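PDB 2BKL: prolyl endopeptidase from Myxococcus xanthus, which probably hydrolyses oligopeptides as a serine endopeptidase, cutting on the carboxyl side of proline and, far less readily, of alanine. Local coordinates for residues E57-A60 and A61-E65. Residues are numbered along the deposited sequence; the frame is centred on the assembly and turned at random.
Sequences EALA and ARFKE
Leu59 and Phe63 both set CG opposite their own carbonyl carbon (chi1 -80° and -71°), so that the two side chains run alongside each other in a common direction, one turn apart on the alpha-helix 56-67, which packs against helices 657-674 and 469-473 of the alpha/beta-hydrolase domain. Leu59 CD2 stands 3.9 Å from Phe63 CE2, and Leu59 CB lies almost as near the same ring carbon, a plain apolar i, i+4 contact. The backbone bond from Phe63 N to Leu59 O joins the same two residues, short at 2.8 Å and nearly straight, with an N-H...O angle of 169°. The same oxygen approaches the ring obliquely, 3.3 Å from Phe63 CD2. The neighbouring bonds, Ala61 N to Glu57 O (3.0 Å) and Lys64 N to Ala60 O (3.0 Å), are more bent and continue the i to i+4 pattern that defines the helix. On helix 657-674 Leu59 touches Phe672, and Phe63 touches Ser664 and Tyr668; on helix 469-473 both reach Pro470. Phe63 also meets the ring of Phe67. With an alanine at Phe63, Leu59 CD2 and CB would probably lose their aromatic neighbour, leaving a gap beside Tyr668 and Pro470. On another side, Arg62 sends CG anti to the backbone N and bends at chi2, carrying the guanidinium away from Leu59 and toward Glu65. Its NH2 is hydrogen-bonded to the carbonyl oxygen of Pro409, while the carboxylate carbon of Glu65 lies in plane at the guanidinium edge, where Arg62 NH1 makes a weak, salt-bridging hydrogen bond of 3.1 Å to Glu65 OE1.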
loop_
_atom_site.group_PDB
_atom_site.type_symbol
_atom_site.label_atom_id
_atom_site.label_comp_id
_atom_site.label_asym_id
_atom_site.label_seq_id
_atom_site.Cartn_x
_atom_site.Cartn_y
_atom_site.Cartn_z
ATOM N N GLU A 57 -4.892 1.586 29.896
ATOM C CA GLU A 57 -4.100 0.507 30.481
ATOM C C GLU A 57 -4.577 -0.849 29.947
ATOM O O GLU A 57 -3.761 -1.690 29.550
ATOM C CB GLU A 57 -4.177 0.541 32.008
ATOM C CG GLU A 57 -3.291 1.599 32.631
ATOM C CD GLU A 57 -3.416 1.621 34.142
ATOM O OE1 GLU A 57 -4.497 2.012 34.653
ATOM O OE2 GLU A 57 -2.436 1.238 34.819
ATOM N N ALA A 58 -5.893 -1.045 29.911
ATOM C CA ALA A 58 -6.482 -2.266 29.350
ATOM C C ALA A 58 -6.190 -2.433 27.866
ATOM O O ALA A 58 -5.912 -3.541 27.405
ATOM C CB ALA A 58 -7.990 -2.310 29.573
ATOM N N LEU A 59 -6.278 -1.354 27.098
ATOM C CA LEU A 59 -5.998 -1.440 25.658
ATOM C C LEU A 59 -4.531 -1.827 25.470
ATOM O O LEU A 59 -4.226 -2.717 24.689
ATOM C CB LEU A 59 -6.274 -0.123 24.918
ATOM C CG LEU A 59 -7.721 0.219 24.542
ATOM C CD1 LEU A 59 -7.745 1.645 24.041
ATOM C CD2 LEU A 59 -8.289 -0.713 23.505
ATOM N N ALA A 60 -3.628 -1.182 26.203
ATOM C CA ALA A 60 -2.205 -1.467 26.028
ATOM C C ALA A 60 -1.881 -2.917 26.358
ATOM O O ALA A 60 -1.131 -3.552 25.627
ATOM C CB ALA A 60 -1.344 -0.553 26.852
ATOM N N ALA A 61 -2.477 -3.457 27.422
ATOM C CA ALA A 61 -2.177 -4.839 27.802
ATOM C C ALA A 61 -2.699 -5.767 26.714
ATOM O O ALA A 61 -2.068 -6.763 26.381
ATOM C CB ALA A 61 -2.789 -5.208 29.157
ATOM N N ARG A 62 -3.863 -5.439 26.156
ATOM C CA ARG A 62 -4.489 -6.314 25.182
ATOM C C ARG A 62 -3.721 -6.271 23.852
ATOM O O ARG A 62 -3.485 -7.314 23.223
ATOM C CB ARG A 62 -5.959 -5.920 24.979
ATOM C CG ARG A 62 -6.743 -6.821 24.021
ATOM C CD ARG A 62 -6.694 -8.321 24.351
ATOM N NE ARG A 62 -7.563 -9.089 23.462
ATOM C CZ ARG A 62 -7.380 -10.374 23.157
ATOM N NH1 ARG A 62 -6.369 -11.060 23.675
ATOM N NH2 ARG A 62 -8.225 -10.974 22.326
ATOM N N PHE A 63 -3.325 -5.073 23.435
ATOM C CA PHE A 63 -2.546 -4.929 22.202
ATOM C C PHE A 63 -1.166 -5.579 22.351
ATOM O O PHE A 63 -0.624 -6.105 21.389
ATOM C CB PHE A 63 -2.426 -3.469 21.768
ATOM C CG PHE A 63 -3.707 -2.865 21.245
ATOM C CD1 PHE A 63 -4.519 -3.561 20.371
ATOM C CD2 PHE A 63 -4.087 -1.599 21.626
ATOM C CE1 PHE A 63 -5.688 -2.986 19.862
ATOM C CE2 PHE A 63 -5.271 -1.024 21.127
ATOM C CZ PHE A 63 -6.060 -1.733 20.260
ATOM N N LYS A 64 -0.602 -5.594 23.556
ATOM C CA LYS A 64 0.658 -6.305 23.762
ATOM C C LYS A 64 0.482 -7.821 23.555
ATOM O O LYS A 64 1.312 -8.473 22.929
ATOM C CB LYS A 64 1.234 -5.978 25.146
ATOM C CG LYS A 64 2.686 -6.351 25.276
ATOM C CD LYS A 64 3.252 -5.912 26.619
ATOM C CE LYS A 64 4.610 -6.565 26.877
ATOM N NZ LYS A 64 4.446 -7.994 27.250
ATOM N N GLU A 65 -0.630 -8.369 24.033
ATOM C CA GLU A 65 -0.960 -9.773 23.865
ATOM C C GLU A 65 -1.188 -10.120 22.384
ATOM O O GLU A 65 -0.877 -11.227 21.932
ATOM C CB GLU A 65 -2.193 -10.079 24.729
ATOM C CG GLU A 65 -2.806 -11.454 24.651
ATOM C CD GLU A 65 -3.887 -11.674 25.717
ATOM O OE1 GLU A 65 -4.568 -10.682 26.132
ATOM O OE2 GLU A 65 -4.067 -12.848 26.138
#